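Citrate synthase (Pyrobaculum aerophilum, PDB 2IBP) probably catalyses the condensation of oxaloacetate with acetyl-CoA and water to give citrate and CoA, a reaction of the tricarboxylic acid cycle. Local coordinates at residues Tyr260-Val273 with Gln317-Val330. Sequence-based numbering, arbitrary orientation.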
loop_
_atom_site.group_PDB
_atom_site.type_symbol
_atom_site.label_atom_id
_atom_site.label_comp_id
_atom_site.label_asym_id
_atom_site.label_seq_id
_atom_site.Cartn_x
_atom_site.Cartn_y
_atom_site.Cartn_z
ATOM N N TYR A 260 -12.999 12.268 26.971
ATOM C CA TYR A 260 -12.713 12.859 28.273
ATOM C C TYR A 260 -13.287 14.271 28.311
ATOM O O TYR A 260 -13.835 14.684 29.328
ATOM C CB TYR A 260 -11.210 12.891 28.610
ATOM C CG TYR A 260 -10.527 11.540 28.596
ATOM C CD1 TYR A 260 -11.135 10.421 29.149
ATOM C CD2 TYR A 260 -9.211 11.410 28.137
ATOM C CE1 TYR A 260 -10.487 9.181 29.171
ATOM C CE2 TYR A 260 -8.568 10.173 28.136
ATOM C CZ TYR A 260 -9.212 9.072 28.651
ATOM O OH TYR A 260 -8.600 7.839 28.640
ATOM N N LEU A 261 -13.163 15.006 27.208
ATOM C CA LEU A 261 -13.701 16.367 27.159
ATOM C C LEU A 261 -15.213 16.360 27.344
ATOM O O LEU A 261 -15.766 17.226 28.030
ATOM C CB LEU A 261 -13.331 17.059 25.851
ATOM C CG LEU A 261 -11.853 17.430 25.729
ATOM C CD1 LEU A 261 -11.533 17.837 24.292
ATOM C CD2 LEU A 261 -11.455 18.535 26.728
ATOM N N GLU A 262 -15.882 15.394 26.731
ATOM C CA GLU A 262 -17.344 15.292 26.827
ATOM C C GLU A 262 -17.768 14.892 28.237
ATOM O O GLU A 262 -18.702 15.467 28.800
ATOM C CB GLU A 262 -17.872 14.278 25.819
ATOM C CG GLU A 262 -19.392 14.185 25.771
ATOM C CD GLU A 262 -19.886 13.219 24.705
ATOM O OE1 GLU A 262 -19.051 12.493 24.117
ATOM O OE2 GLU A 262 -21.111 13.189 24.451
ATOM N N ILE A 263 -17.032 13.957 28.829
ATOM C CA ILE A 263 -17.306 13.483 30.188
ATOM C C ILE A 263 -17.233 14.669 31.156
ATOM O O ILE A 263 -18.139 14.880 31.976
ATOM C CB ILE A 263 -16.330 12.362 30.575
ATOM C CG1 ILE A 263 -16.658 11.112 29.765
ATOM C CG2 ILE A 263 -16.419 12.047 32.089
ATOM C CD1 ILE A 263 -15.599 10.025 29.850
ATOM N N GLY A 264 -16.165 15.448 31.042
ATOM C CA GLY A 264 -16.009 16.696 31.781
ATOM C C GLY A 264 -15.706 16.625 33.260
ATOM O O GLY A 264 -14.957 17.447 33.781
ATOM N N THR A 265 -16.270 15.636 33.940
ATOM C CA THR A 265 -16.095 15.510 35.380
ATOM C C THR A 265 -15.629 14.119 35.784
ATOM O O THR A 265 -16.246 13.126 35.422
ATOM C CB THR A 265 -17.388 15.851 36.155
ATOM O OG1 THR A 265 -17.231 15.486 37.534
ATOM C CG2 THR A 265 -18.565 15.114 35.597
ATOM N N PRO A 266 -14.506 14.040 36.518
ATOM C CA PRO A 266 -14.013 12.754 37.016
ATOM C C PRO A 266 -15.033 11.999 37.881
ATOM O O PRO A 266 -14.911 10.780 38.042
ATOM C CB PRO A 266 -12.784 13.134 37.842
ATOM C CG PRO A 266 -12.365 14.462 37.322
ATOM C CD PRO A 266 -13.601 15.156 36.861
ATOM N N ALA A 267 -15.978 12.730 38.482
ATOM C CA ALA A 267 -17.026 12.131 39.319
ATOM C C ALA A 267 -17.838 11.057 38.574
ATOM O O ALA A 267 -18.433 10.165 39.201
ATOM C CB ALA A 267 -17.960 13.220 39.831
ATOM N N LYS A 268 -17.870 11.149 37.245
ATOM C CA LYS A 268 -18.601 10.194 36.431
ATOM C C LYS A 268 -17.854 8.890 36.174
ATOM O O LYS A 268 -18.426 7.939 35.641
ATOM C CB LYS A 268 -18.955 10.800 35.090
ATOM C CG LYS A 268 -19.956 11.927 35.112
ATOM C CD LYS A 268 -20.061 12.446 33.705
ATOM C CE LYS A 268 -21.025 13.570 33.524
ATOM N NZ LYS A 268 -20.938 14.039 32.100
ATOM N N ALA A 269 -16.597 8.815 36.596
ATOM C CA ALA A 269 -15.789 7.625 36.332
ATOM C C ALA A 269 -16.463 6.312 36.758
ATOM O O ALA A 269 -16.535 5.348 35.985
ATOM C CB ALA A 269 -14.433 7.764 36.984
ATOM N N LYS A 270 -16.990 6.270 37.975
ATOM C CA LYS A 270 -17.590 5.043 38.458
ATOM C C LYS A 270 -18.786 4.606 37.621
ATOM O O LYS A 270 -18.884 3.442 37.240
ATOM C CB LYS A 270 -17.960 5.160 39.936
ATOM C CG LYS A 270 -18.266 3.819 40.568
ATOM C CD LYS A 270 -18.286 3.911 42.096
ATOM C CE LYS A 270 -18.535 2.549 42.740
ATOM N NZ LYS A 270 -18.461 2.622 44.232
ATOM N N GLU A 271 -19.675 5.535 37.298
ATOM C CA GLU A 271 -20.857 5.166 36.526
ATOM C C GLU A 271 -20.500 4.786 35.093
ATOM O O GLU A 271 -21.111 3.891 34.512
ATOM C CB GLU A 271 -21.919 6.267 36.584
ATOM C CG GLU A 271 -21.601 7.510 35.798
ATOM C CD GLU A 271 -22.340 8.739 36.292
ATOM O OE1 GLU A 271 -22.251 9.017 37.516
ATOM O OE2 GLU A 271 -22.860 9.503 35.437
ATOM N N ILE A 272 -19.500 5.454 34.532
ATOM C CA ILE A 272 -19.052 5.154 33.167
ATOM C C ILE A 272 -18.458 3.751 33.089
ATOM O O ILE A 272 -18.770 2.982 32.176
ATOM C CB ILE A 272 -17.995 6.181 32.689
ATOM C CG1 ILE A 272 -18.633 7.557 32.527
ATOM C CG2 ILE A 272 -17.409 5.769 31.338
ATOM C CD1 ILE A 272 -17.616 8.660 32.391
ATOM N N VAL A 273 -17.593 3.417 34.033
ATOM C CA VAL A 273 -16.967 2.103 34.047
ATOM C C VAL A 273 -17.985 0.996 34.343
ATOM O O VAL A 273 -17.924 -0.083 33.759
ATOM C CB VAL A 273 -15.783 2.058 35.016
ATOM C CG1 VAL A 273 -15.290 0.616 35.201
ATOM C CG2 VAL A 273 -14.665 2.998 34.517
ATOM N N GLN A 317 -8.097 21.253 30.984
ATOM C CA GLN A 317 -9.309 20.595 30.508
ATOM C C GLN A 317 -9.623 19.329 31.315
ATOM O O GLN A 317 -10.522 18.570 30.956
ATOM C CB GLN A 317 -9.227 20.301 29.008
ATOM C CG GLN A 317 -9.513 21.497 28.106
ATOM C CD GLN A 317 -8.465 22.586 28.179
ATOM O OE1 GLN A 317 -7.276 22.341 27.972
ATOM N NE2 GLN A 317 -8.914 23.823 28.398
ATOM N N ASN A 318 -8.862 19.127 32.397
ATOM C CA ASN A 318 -9.063 18.020 33.337
ATOM C C ASN A 318 -8.928 16.643 32.704
ATOM O O ASN A 318 -9.405 15.643 33.248
ATOM C CB ASN A 318 -10.436 18.160 34.026
ATOM C CG ASN A 318 -10.652 19.558 34.605
ATOM O OD1 ASN A 318 -11.634 20.229 34.281
ATOM N ND2 ASN A 318 -9.682 20.032 35.366
ATOM N N LEU A 319 -8.196 16.581 31.591
ATOM C CA LEU A 319 -8.036 15.337 30.863
ATOM C C LEU A 319 -7.332 14.289 31.709
ATOM O O LEU A 319 -7.760 13.136 31.786
ATOM C CB LEU A 319 -7.222 15.590 29.593
ATOM C CG LEU A 319 -7.855 16.550 28.593
ATOM C CD1 LEU A 319 -6.920 16.710 27.393
ATOM C CD2 LEU A 319 -9.223 16.010 28.156
ATOM N N PHE A 320 -6.269 14.684 32.392
ATOM C CA PHE A 320 -5.526 13.718 33.189
ATOM C C PHE A 320 -6.352 13.251 34.407
ATOM O O PHE A 320 -6.390 12.070 34.747
ATOM C CB PHE A 320 -4.173 14.288 33.604
ATOM C CG PHE A 320 -3.291 13.288 34.246
ATOM C CD1 PHE A 320 -2.601 12.372 33.468
ATOM C CD2 PHE A 320 -3.181 13.215 35.626
ATOM C CE1 PHE A 320 -1.808 11.416 34.054
ATOM C CE2 PHE A 320 -2.398 12.250 36.218
ATOM C CZ PHE A 320 -1.700 11.354 35.424
ATOM N N ALA A 321 -7.059 14.194 35.022
ATOM C CA ALA A 321 -7.917 13.888 36.169
ATOM C C ALA A 321 -9.020 12.906 35.778
ATOM O O ALA A 321 -9.273 11.922 36.485
ATOM C CB ALA A 321 -8.539 15.171 36.709
ATOM N N ILE A 322 -9.651 13.163 34.631
ATOM C CA ILE A 322 -10.726 12.310 34.137
ATOM C C ILE A 322 -10.191 10.930 33.769
ATOM O O ILE A 322 -10.727 9.902 34.208
ATOM C CB ILE A 322 -11.440 12.963 32.953
ATOM C CG1 ILE A 322 -12.137 14.259 33.399
ATOM C CG2 ILE A 322 -12.450 12.000 32.310
ATOM C CD1 ILE A 322 -12.637 15.119 32.252
ATOM N N ALA A 323 -9.121 10.899 32.967
ATOM C CA ALA A 323 -8.508 9.636 32.596
ATOM C C ALA A 323 -8.053 8.843 33.819
ATOM O O ALA A 323 -8.278 7.636 33.918
ATOM C CB ALA A 323 -7.344 9.864 31.650
ATOM N N SER A 324 -7.434 9.515 34.788
ATOM C CA SER A 324 -6.988 8.849 36.014
ATOM C C SER A 324 -8.143 8.231 36.820
ATOM O O SER A 324 -8.044 7.107 37.310
ATOM C CB SER A 324 -6.225 9.827 36.902
ATOM O OG SER A 324 -4.991 10.173 36.310
ATOM N N ALA A 325 -9.243 8.965 36.918
ATOM C CA ALA A 325 -10.422 8.490 37.641
ATOM C C ALA A 325 -10.983 7.234 36.990
ATOM O O ALA A 325 -11.312 6.260 37.661
ATOM C CB ALA A 325 -11.471 9.587 37.694
ATOM N N ILE A 326 -11.070 7.267 35.667
ATOM C CA ILE A 326 -11.558 6.140 34.912
ATOM C C ILE A 326 -10.612 4.964 35.058
ATOM O O ILE A 326 -11.037 3.834 35.298
ATOM C CB ILE A 326 -11.728 6.519 33.448
ATOM C CG1 ILE A 326 -12.886 7.520 33.314
ATOM C CG2 ILE A 326 -11.981 5.273 32.574
ATOM C CD1 ILE A 326 -13.046 8.092 31.940
ATOM N N GLU A 327 -9.317 5.231 34.931
ATOM C CA GLU A 327 -8.329 4.176 35.075
ATOM C C GLU A 327 -8.455 3.463 36.420
ATOM O O GLU A 327 -8.462 2.240 36.478
ATOM C CB GLU A 327 -6.908 4.736 34.939
ATOM C CG GLU A 327 -5.865 3.647 34.928
ATOM C CD GLU A 327 -4.628 4.005 35.711
ATOM O OE1 GLU A 327 -4.754 4.676 36.757
ATOM O OE2 GLU A 327 -3.544 3.512 35.351
ATOM N N GLN A 328 -8.555 4.233 37.503
ATOM C CA GLN A 328 -8.670 3.656 38.838
ATOM C C GLN A 328 -9.886 2.740 38.967
ATOM O O GLN A 328 -9.783 1.621 39.488
ATOM C CB GLN A 328 -8.696 4.769 39.875
ATOM C CG GLN A 328 -7.359 5.506 39.952
ATOM C CD GLN A 328 -7.432 6.825 40.701
ATOM O OE1 GLN A 328 -6.497 7.628 40.649
ATOM N NE2 GLN A 328 -8.556 7.075 41.367
ATOM N N GLU A 329 -10.996 3.156 38.373
ATOM C CA GLU A 329 -12.213 2.359 38.410
ATOM C C GLU A 329 -12.049 1.079 37.606
ATOM O O GLU A 329 -12.415 -0.008 38.067
ATOM C CB GLU A 329 -13.412 3.175 37.929
ATOM C CG GLU A 329 -13.756 4.329 38.866
ATOM C CD GLU A 329 -14.129 3.864 40.278
ATOM O OE1 GLU A 329 -14.646 2.735 40.433
ATOM O OE2 GLU A 329 -13.945 4.653 41.229
ATOM N N VAL A 330 -11.434 1.196 36.433
ATOM C CA VAL A 330 -11.185 0.027 35.593
ATOM C C VAL A 330 -10.311 -1.001 36.326
ATOM O O VAL A 330 -10.597 -2.201 36.303
ATOM C CB VAL A 330 -10.511 0.411 34.261
ATOM C CG1 VAL A 330 -9.858 -0.821 33.612
ATOM C CG2 VAL A 330 -11.498 1.094 33.339
HETATM O O HOH W 1 -13.600 19.389 32.250
#
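The ring of Y260 takes the methyl of A323 over one face, CB lying 4.0 Å from the ring centroid and 25° off its normal, a CH-pi contact displaced toward the phenolic rim. Near the ring plane, I326 CD1 meets the edge at CE1 (3.9 Å), while I322 CG2 approaches CD1 obliquely. With CG anti to the carbonyl carbon (chi1 -58°), the Y260 ring is carried to the A323 methyl and enters as a knob among L319, I322, A323 and I326; its hydroxyl is hydrogen-bonded to F347 O beyond the two segments. Replacing Y260 by an alanine is likely to open a gap over A323 and beside I326 and leave F347 O without its hydroxyl partner. I326 is a knob in return, set among Y260, I263, A269 and V273; its CD1 meets I263 CD1 tip to tip at 3.8 Å. I322 slides past Y260 the opposite way and sends CD1 to the helix end, 3.6 Å from G264 C. G264, with positive phi, turns the chain there, and a water lies within hydrogen-bonding reach of G264 O and N318 OD1 and links the segments. Farther along, A269 CB sits 3.5 Å from A325 CB, a small-residue contact that lets the axes of 269-273 and 319-330 approach to 8.6 Å at a crossing angle of -54°. V273 CG2 packs on E329 CB at 3.6 Å. The end of helix 252-263, the short turn after it and the start of helix 269-276 thus pack knobs-into-holes on helix 319-332 in the largely helical citrate synthase fold.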